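Local coordinates for ribose ABC transporter, substrate binding protein (Conexibacter woesei, PDB 4KQ9) that probably binds ribose or a related sugar in the periplasm and hands it to an ABC transporter for uptake, at residues 120-125 / 238-243; 144-149 / 166-171; 207-212 / 217-222. The protein carries 1 engineered substitution. One frame throughout, in Å; residues are numbered along the deposited sequence.

Contact 1: residues 120-125 / 238-243; sequences ATYIAD and TMALTV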
loop_
_atom_site.group_PDB
_atom_site.type_symbol
_atom_site.label_atom_id
_atom_site.label_comp_id
_atom_site.label_asym_id
_atom_site.label_seq_id
_atom_site.Cartn_x
_atom_site.Cartn_y
_atom_site.Cartn_z
ATOM N N ALA A 120 -4.208 6.005 -13.563
ATOM C CA ALA A 120 -4.130 6.967 -14.650
ATOM C C ALA A 120 -4.636 6.392 -15.963
ATOM O O ALA A 120 -5.406 7.085 -16.681
ATOM C CB ALA A 120 -2.763 7.533 -14.760
ATOM N N THR A 121 -4.333 5.098 -16.240
ATOM C CA THR A 121 -4.815 4.431 -17.421
ATOM C C THR A 121 -6.316 4.188 -17.418
ATOM O O THR A 121 -6.993 4.333 -18.479
ATOM C CB THR A 121 -4.048 3.100 -17.636
ATOM O OG1 THR A 121 -2.682 3.397 -17.639
ATOM C CG2 THR A 121 -4.420 2.436 -18.921
ATOM N N TYR A 122 -6.869 3.838 -16.246
ATOM C CA TYR A 122 -8.258 3.685 -16.105
ATOM C C TYR A 122 -8.960 4.984 -16.565
ATOM O O TYR A 122 -9.994 4.926 -17.281
ATOM C CB TYR A 122 -8.646 3.353 -14.650
ATOM C CG TYR A 122 -10.093 3.108 -14.489
ATOM C CD1 TYR A 122 -10.617 1.846 -14.767
ATOM C CD2 TYR A 122 -10.952 4.126 -14.107
ATOM C CE1 TYR A 122 -11.943 1.598 -14.609
ATOM C CE2 TYR A 122 -12.302 3.905 -13.971
ATOM C CZ TYR A 122 -12.779 2.616 -14.229
ATOM O OH TYR A 122 -14.084 2.340 -14.144
ATOM N N ILE A 123 -8.447 6.100 -16.081
ATOM C CA ILE A 123 -9.062 7.417 -16.331
ATOM C C ILE A 123 -8.878 7.782 -17.814
ATOM O O ILE A 123 -9.841 8.112 -18.484
ATOM C CB ILE A 123 -8.403 8.511 -15.482
ATOM C CG1 ILE A 123 -8.908 8.400 -14.022
ATOM C CG2 ILE A 123 -8.751 9.901 -16.008
ATOM C CD1 ILE A 123 -8.004 9.127 -13.044
ATOM N N ALA A 124 -7.652 7.665 -18.296
ATOM C CA ALA A 124 -7.352 7.868 -19.712
ATOM C C ALA A 124 -8.283 7.033 -20.651
ATOM O O ALA A 124 -8.875 7.581 -21.548
ATOM C CB ALA A 124 -5.882 7.646 -19.991
ATOM N N ASP A 125 -8.500 5.754 -20.388
ATOM C CA ASP A 125 -9.360 4.977 -21.254
ATOM C C ASP A 125 -10.801 5.503 -21.262
ATOM O O ASP A 125 -11.533 5.235 -22.207
ATOM C CB ASP A 125 -9.323 3.469 -20.887
ATOM C CG ASP A 125 -7.962 2.846 -21.157
ATOM O OD1 ASP A 125 -7.138 3.447 -21.876
ATOM O OD2 ASP A 125 -7.689 1.772 -20.607
ATOM N N THR A 238 -20.323 6.058 -6.916
ATOM C CA THR A 238 -19.867 7.403 -6.558
ATOM C C THR A 238 -18.332 7.469 -6.691
ATOM O O THR A 238 -17.804 8.547 -6.912
ATOM C CB THR A 238 -20.230 7.798 -5.146
ATOM O OG1 THR A 238 -19.830 6.764 -4.252
ATOM C CG2 THR A 238 -21.774 8.036 -4.956
HETATM N N MSE A 239 -17.638 6.323 -6.580
HETATM C CA MSE A 239 -16.190 6.209 -6.909
HETATM C C MSE A 239 -16.073 5.306 -8.092
HETATM O O MSE A 239 -16.889 4.371 -8.225
HETATM C CB MSE A 239 -15.435 5.572 -5.772
HETATM C CG MSE A 239 -15.144 6.602 -4.694
HETATM SE SE MSE A 239 -13.914 5.863 -3.326
HETATM C CE MSE A 239 -12.796 4.842 -4.417
ATOM N N ALA A 240 -15.099 5.528 -8.969
ATOM C CA ALA A 240 -14.930 4.687 -10.179
ATOM C C ALA A 240 -14.009 3.499 -9.967
ATOM O O ALA A 240 -14.242 2.452 -10.563
ATOM C CB ALA A 240 -14.423 5.505 -11.355
ATOM N N LEU A 241 -12.909 3.691 -9.238
ATOM C CA LEU A 241 -11.868 2.655 -9.115
ATOM C C LEU A 241 -11.169 2.774 -7.780
ATOM O O LEU A 241 -10.863 3.905 -7.316
ATOM C CB LEU A 241 -10.815 2.833 -10.195
ATOM C CG LEU A 241 -9.581 1.915 -10.293
ATOM C CD1 LEU A 241 -10.038 0.680 -10.998
ATOM C CD2 LEU A 241 -8.437 2.476 -11.165
ATOM N N THR A 242 -10.901 1.655 -7.166
ATOM C CA THR A 242 -9.902 1.628 -6.114
ATOM C C THR A 242 -8.941 0.469 -6.350
ATOM O O THR A 242 -9.243 -0.465 -7.139
ATOM C CB THR A 242 -10.587 1.521 -4.739
ATOM O OG1 THR A 242 -9.620 1.658 -3.694
ATOM C CG2 THR A 242 -11.322 0.214 -4.566
ATOM N N VAL A 243 -7.810 0.471 -5.661
ATOM C CA VAL A 243 -6.814 -0.560 -5.867
ATOM C C VAL A 243 -6.498 -1.207 -4.511
ATOM O O VAL A 243 -6.178 -0.489 -3.543
ATOM C CB VAL A 243 -5.549 -0.010 -6.522
ATOM C CG1 VAL A 243 -4.508 -1.140 -6.839
ATOM C CG2 VAL A 243 -5.918 0.667 -7.823
#
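Tyr-122 is the residue of segment 120-125, on helix 112-126, that meets segment 238-243, where it packs on Ala-240 and Leu-241. Earlier in the helix, Ala-120 turns to helix 143-159 instead, against Val-155 and Phe-156. Tyr-122 follows. Its CG lies anti to the backbone N (chi1 -177°), which carries the ring out from the helix to lie along Leu-241. Leu-241 points back along Tyr-122 as the tyrosine points out. It covers one face of the ring. Leu-241 CB sits 4.2 Å from the centroid of the Tyr-122 ring, 14° off the normal, in a CH-pi contact. Leu-241 CD1 lies over the same ring, 4.0 Å from Tyr-122 CD1. The other methyl, Leu-241 CD2, reaches back to the root of the tyrosine, 3.6 Å from Tyr-122 CB. Farther out, Ala-240 CB approaches the ring obliquely, 3.7 Å from Tyr-122 CE2. The hydroxyl OH of Tyr-122 passes 3.6 Å from Ala-240 O and makes no hydrogen bond there. The ring also has Arg-126 as a cation-pi partner. With an alanine here, Leu-241 would probably lose the ring under its CB and CD1, and Arg-126 its cation-pi partner, leaving a gap between helix and strand. Next in the helix, Ile-123 packs on Met-220 and Val-222 of strand 220-222. The contact packs a helix on the start of strand 241-244 and the loop before it, in one lobe of a two-lobed, type I periplasmic binding protein fold.

Contact 2: residues 144-149 / 166-171; sequences FVEEQG and DVYTKA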
loop_
_atom_site.group_PDB
_atom_site.type_symbol
_atom_site.label_atom_id
_atom_site.label_comp_id
_atom_site.label_asym_id
_atom_site.label_seq_id
_atom_site.Cartn_x
_atom_site.Cartn_y
_atom_site.Cartn_z
ATOM N N PHE A 144 4.993 6.638 -1.013
ATOM C CA PHE A 144 3.706 6.091 -1.515
ATOM C C PHE A 144 3.036 7.140 -2.416
ATOM O O PHE A 144 2.545 6.789 -3.478
ATOM C CB PHE A 144 2.819 5.675 -0.363
ATOM C CG PHE A 144 1.359 5.400 -0.738
ATOM C CD1 PHE A 144 1.007 4.262 -1.463
ATOM C CD2 PHE A 144 0.335 6.271 -0.342
ATOM C CE1 PHE A 144 -0.343 3.989 -1.781
ATOM C CE2 PHE A 144 -1.017 5.991 -0.656
ATOM C CZ PHE A 144 -1.352 4.844 -1.368
ATOM N N VAL A 145 3.132 8.417 -2.019
ATOM C CA VAL A 145 2.533 9.565 -2.718
ATOM C C VAL A 145 3.280 9.924 -3.964
ATOM O O VAL A 145 2.708 9.986 -5.091
ATOM C CB VAL A 145 2.416 10.772 -1.736
ATOM C CG1 VAL A 145 1.825 12.002 -2.383
ATOM C CG2 VAL A 145 1.538 10.393 -0.571
ATOM N N GLU A 146 4.600 10.102 -3.819
ATOM C CA GLU A 146 5.426 10.546 -4.922
ATOM C C GLU A 146 5.627 9.541 -6.003
ATOM O O GLU A 146 5.556 9.865 -7.188
ATOM C CB GLU A 146 6.785 11.037 -4.389
ATOM C CG GLU A 146 6.649 12.166 -3.392
ATOM C CD GLU A 146 6.051 13.460 -3.964
ATOM O OE1 GLU A 146 5.666 13.533 -5.202
ATOM O OE2 GLU A 146 5.960 14.435 -3.165
ATOM N N GLU A 147 5.830 8.278 -5.648
ATOM C CA GLU A 147 6.070 7.301 -6.689
ATOM C C GLU A 147 4.835 7.033 -7.504
ATOM O O GLU A 147 4.913 6.936 -8.753
ATOM C CB GLU A 147 6.532 5.973 -6.115
ATOM C CG GLU A 147 7.894 6.021 -5.461
ATOM C CD GLU A 147 8.371 4.628 -5.016
ATOM O OE1 GLU A 147 7.753 3.602 -5.447
ATOM O OE2 GLU A 147 9.375 4.569 -4.243
ATOM N N GLN A 148 3.687 6.886 -6.833
ATOM C CA GLN A 148 2.458 6.710 -7.616
ATOM C C GLN A 148 2.137 7.950 -8.484
ATOM O O GLN A 148 1.661 7.809 -9.622
ATOM C CB GLN A 148 1.290 6.286 -6.748
ATOM C CG GLN A 148 0.579 7.333 -6.011
ATOM C CD GLN A 148 -0.625 6.735 -5.297
ATOM O OE1 GLN A 148 -0.620 6.556 -4.080
ATOM N NE2 GLN A 148 -1.636 6.397 -6.058
ATOM N N GLY A 149 2.423 9.118 -7.963
ATOM C CA GLY A 149 2.100 10.385 -8.635
ATOM C C GLY A 149 2.941 10.612 -9.871
ATOM O O GLY A 149 2.428 11.047 -10.907
ATOM N N ASP A 166 -2.865 19.966 -9.326
ATOM C CA ASP A 166 -2.003 18.897 -8.916
ATOM C C ASP A 166 -1.501 19.380 -7.603
ATOM O O ASP A 166 -0.466 20.041 -7.622
ATOM C CB ASP A 166 -0.835 18.756 -9.935
ATOM C CG ASP A 166 0.160 17.615 -9.587
ATOM O OD1 ASP A 166 0.067 17.032 -8.477
ATOM O OD2 ASP A 166 0.999 17.257 -10.450
ATOM N N VAL A 167 -2.203 19.032 -6.507
ATOM C CA VAL A 167 -2.002 19.527 -5.176
ATOM C C VAL A 167 -1.623 18.448 -4.139
ATOM O O VAL A 167 -1.877 17.258 -4.339
ATOM C CB VAL A 167 -3.222 20.251 -4.621
ATOM C CG1 VAL A 167 -3.652 21.417 -5.538
ATOM C CG2 VAL A 167 -4.364 19.294 -4.364
ATOM N N TYR A 168 -0.908 18.882 -3.098
ATOM C CA TYR A 168 -0.396 17.978 -2.032
ATOM C C TYR A 168 -1.191 18.401 -0.858
ATOM O O TYR A 168 -1.663 19.507 -0.849
ATOM C CB TYR A 168 1.095 18.123 -1.836
ATOM C CG TYR A 168 1.870 17.469 -2.889
ATOM C CD1 TYR A 168 2.172 18.127 -4.092
ATOM C CD2 TYR A 168 2.316 16.189 -2.717
ATOM C CE1 TYR A 168 2.890 17.484 -5.083
ATOM C CE2 TYR A 168 3.060 15.567 -3.671
ATOM C CZ TYR A 168 3.361 16.221 -4.847
ATOM O OH TYR A 168 4.058 15.571 -5.799
ATOM N N THR A 169 -1.478 17.503 0.078
ATOM C CA THR A 169 -2.344 17.770 1.215
ATOM C C THR A 169 -1.540 17.392 2.495
ATOM O O THR A 169 -0.446 16.835 2.379
ATOM C CB THR A 169 -3.661 16.908 1.215
ATOM O OG1 THR A 169 -3.354 15.529 0.967
ATOM C CG2 THR A 169 -4.672 17.341 0.148
ATOM N N LYS A 170 -2.113 17.597 3.673
ATOM C CA LYS A 170 -1.365 17.387 4.928
ATOM C C LYS A 170 -1.152 15.905 5.124
ATOM O O LYS A 170 -0.065 15.445 5.480
ATOM C CB LYS A 170 -2.147 17.948 6.149
ATOM N N ALA A 171 -2.230 15.163 4.875
ATOM C CA ALA A 171 -2.211 13.722 4.944
ATOM C C ALA A 171 -3.386 13.161 4.148
ATOM O O ALA A 171 -4.323 13.880 3.751
ATOM C CB ALA A 171 -2.294 13.274 6.419
#
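This contact belongs to the beta-alpha-beta unit of strand 132-136, helix 143-159 and strand 162-167. Tyr-168, in segment 166-171, reaches back to Val-145 and Glu-146 in the first turn of the helix. Val-145 gives the apolar part. Val-145 CG1 lies 4.0 Å from Tyr-168 CE2 and meets the ring obliquely. Glu-146 gives the polar part. Its CB does not aim at the strand side, but a bend at chi2 (-64°) brings the carboxylate over to the tyrosine. The two side chains cross at about a right angle, and the carboxylate is tilted 40° from the ring plane. Two further bonds hold this pair. Glu-146 OE2 accepts from Gly-141 N, in the loop before the helix, and Tyr-168 OH is also bonded to Arg-153 NH2. Arg-153 in turn forms a salt bridge with Asp-166 OD2. The phenol is therefore gripped from both the carboxylate and the arginine, which probably limits its movement. Glu-146 OE2 lies 3.2 Å from Tyr-168 CE2, so the carboxylate sits beside the ring as well as at its hydroxyl. The direct bond runs from Tyr-168 OH to Glu-146 OE1 over 2.7 Å, on the syn side of OE1 and 15° out of the carboxylate plane.

Contact 3: residues 207-212 / 217-222; sequences RAIAAR and GKIMVV. Engineered in segment 217-222: Met-220 (natural residue Val).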
loop_
_atom_site.group_PDB
_atom_site.type_symbol
_atom_site.label_atom_id
_atom_site.label_comp_id
_atom_site.label_asym_id
_atom_site.label_seq_id
_atom_site.Cartn_x
_atom_site.Cartn_y
_atom_site.Cartn_z
ATOM N N ARG A 207 -17.800 13.628 -1.000
ATOM C CA ARG A 207 -18.740 14.498 -0.219
ATOM C C ARG A 207 -18.715 15.910 -0.756
ATOM O O ARG A 207 -19.745 16.529 -0.861
ATOM C CB ARG A 207 -18.362 14.503 1.237
ATOM C CG ARG A 207 -18.333 13.112 1.856
ATOM C CD ARG A 207 -18.725 13.119 3.316
ATOM N NE ARG A 207 -17.874 13.961 4.165
ATOM C CZ ARG A 207 -16.837 13.545 4.905
ATOM N NH1 ARG A 207 -16.445 12.266 4.918
ATOM N NH2 ARG A 207 -16.173 14.432 5.641
ATOM N N ALA A 208 -17.549 16.376 -1.171
ATOM C CA ALA A 208 -17.402 17.678 -1.819
ATOM C C ALA A 208 -18.116 17.764 -3.110
ATOM O O ALA A 208 -18.771 18.768 -3.406
ATOM C CB ALA A 208 -15.934 18.002 -2.043
ATOM N N ILE A 209 -18.034 16.709 -3.911
ATOM C CA ILE A 209 -18.740 16.693 -5.177
ATOM C C ILE A 209 -20.282 16.744 -5.002
ATOM O O ILE A 209 -21.008 17.444 -5.737
ATOM C CB ILE A 209 -18.283 15.460 -6.006
ATOM C CG1 ILE A 209 -16.834 15.674 -6.507
ATOM C CG2 ILE A 209 -19.181 15.252 -7.183
ATOM C CD1 ILE A 209 -16.101 14.398 -6.922
ATOM N N ALA A 210 -20.769 16.011 -4.027
ATOM C CA ALA A 210 -22.202 15.893 -3.765
ATOM C C ALA A 210 -22.751 17.224 -3.202
ATOM O O ALA A 210 -23.801 17.678 -3.673
ATOM C CB ALA A 210 -22.446 14.780 -2.768
ATOM N N ALA A 211 -21.997 17.845 -2.276
ATOM C CA ALA A 211 -22.313 19.210 -1.752
ATOM C C ALA A 211 -22.475 20.225 -2.854
ATOM O O ALA A 211 -23.179 21.220 -2.662
ATOM C CB ALA A 211 -21.271 19.683 -0.743
ATOM N N ARG A 212 -21.852 19.994 -4.016
ATOM C CA ARG A 212 -22.021 20.878 -5.169
ATOM C C ARG A 212 -23.129 20.460 -6.044
ATOM O O ARG A 212 -23.322 20.988 -7.143
ATOM C CB ARG A 212 -20.754 20.943 -5.991
ATOM C CG ARG A 212 -19.690 21.777 -5.340
ATOM C CD ARG A 212 -18.528 22.026 -6.298
ATOM N NE ARG A 212 -18.822 22.955 -7.409
ATOM C CZ ARG A 212 -18.490 24.255 -7.430
ATOM N NH1 ARG A 212 -17.936 24.827 -6.382
ATOM N NH2 ARG A 212 -18.760 24.992 -8.489
ATOM N N GLY A 217 -20.779 10.001 -10.192
ATOM C CA GLY A 217 -20.123 9.402 -11.334
ATOM C C GLY A 217 -19.931 10.335 -12.502
ATOM O O GLY A 217 -19.334 9.974 -13.476
ATOM N N LYS A 218 -20.420 11.555 -12.438
ATOM C CA LYS A 218 -20.104 12.499 -13.505
ATOM C C LYS A 218 -18.589 12.859 -13.532
ATOM O O LYS A 218 -17.986 13.185 -14.568
ATOM C CB LYS A 218 -20.911 13.772 -13.281
ATOM C CG LYS A 218 -20.862 14.720 -14.476
ATOM C CD LYS A 218 -19.677 15.669 -14.420
ATOM N N ILE A 219 -17.995 12.884 -12.365
ATOM C CA ILE A 219 -16.549 13.064 -12.266
ATOM C C ILE A 219 -16.002 11.737 -11.825
ATOM O O ILE A 219 -16.455 11.164 -10.826
ATOM C CB ILE A 219 -16.197 14.133 -11.209
ATOM C CG1 ILE A 219 -16.666 15.536 -11.656
ATOM C CG2 ILE A 219 -14.717 14.145 -10.940
ATOM C CD1 ILE A 219 -16.632 16.571 -10.572
HETATM N N MSE A 220 -15.026 11.217 -12.540
HETATM C CA MSE A 220 -14.483 9.900 -12.153
HETATM C C MSE A 220 -13.497 10.054 -10.999
HETATM O O MSE A 220 -12.493 10.738 -11.117
HETATM C CB MSE A 220 -13.718 9.236 -13.302
HETATM C CG MSE A 220 -14.673 8.774 -14.401
HETATM SE SE MSE A 220 -13.502 7.739 -15.638
HETATM C CE MSE A 220 -12.573 9.240 -16.296
ATOM N N VAL A 221 -13.767 9.396 -9.898
ATOM C CA VAL A 221 -12.882 9.454 -8.712
ATOM C C VAL A 221 -12.179 8.107 -8.518
ATOM O O VAL A 221 -12.858 7.076 -8.533
ATOM C CB VAL A 221 -13.765 9.703 -7.491
ATOM C CG1 VAL A 221 -13.012 9.492 -6.222
ATOM C CG2 VAL A 221 -14.423 11.099 -7.606
ATOM N N VAL A 222 -10.847 8.124 -8.346
ATOM C CA VAL A 222 -10.022 6.940 -8.191
ATOM C C VAL A 222 -9.112 7.108 -6.955
ATOM O O VAL A 222 -8.583 8.217 -6.662
ATOM C CB VAL A 222 -9.188 6.607 -9.461
ATOM C CG1 VAL A 222 -10.027 6.608 -10.786
ATOM C CG2 VAL A 222 -8.063 7.586 -9.603
#
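Ile-209 of helix 199-211 packs on Ile-219 and Val-221 of segment 217-222. The contact between the segments is apolar, with no hydrogen bond across it. The closer pair is Ile-209 and Val-221. They reach toward each other tip to tip, with Ile-209 CD1 3.8 Å from Val-221 CG2. The second pair is looser. Ile-209 CG1 lies 4.2 Å from Ile-219 CD1, and these two side chains cross obliquely. In Ile-209, CG1 stands anti to the carbonyl carbon (chi1 -71°), and the extended chi2 (161°) carries CD1 on to the valine. One isoleucine thus serves both partners, CG1 for Ile-219 and the terminal methyl for Val-221. All three residues are buried.

Backbone bonds act within segment 207-212 or run to other parts of the chain. Ala-211 N bonds to Arg-207 O over 3.0 Å. Arg-212 N makes two weak bonds, to Ala-208 O and Ile-209 O. Met-220, an engineered selenomethionine where the natural residue is valine, has its CB directed away from the helix. It packs on Ile-123 and Arg-126 of helix 112-126.

The helix and strand belong to the beta-alpha-beta unit of strand 193-196, helix 199-211 and strand 220-222. Strand 220-222 bonds to strand 193-196 on one flank, and Val-221 bonds to Ala-240, at the start of strand 241-244. Helix 199-211 also meets helix 174-187, through Ala-208 on Leu-178 and Thr-181.

The three contacts lie in one lobe of the protein. Contact 1 closes the longest loop of the three, and contacts 2 and 3 are nested inside it, one after the other. Contacts 2 and 3 each join a helix to the segment that follows it. Both reach the parallel sheet that runs 162-167, 132-136, 193-196, 220-222. Their centres are about 19 Å apart. Contacts 1 and 3 are neighbours, with centres about 13 Å apart, and they touch: Ala-240 N lies 2.8 Å from Val-221 O, a probable hydrogen bond. Contact 1 thus ties residues from distant parts of the sequence into one lobe.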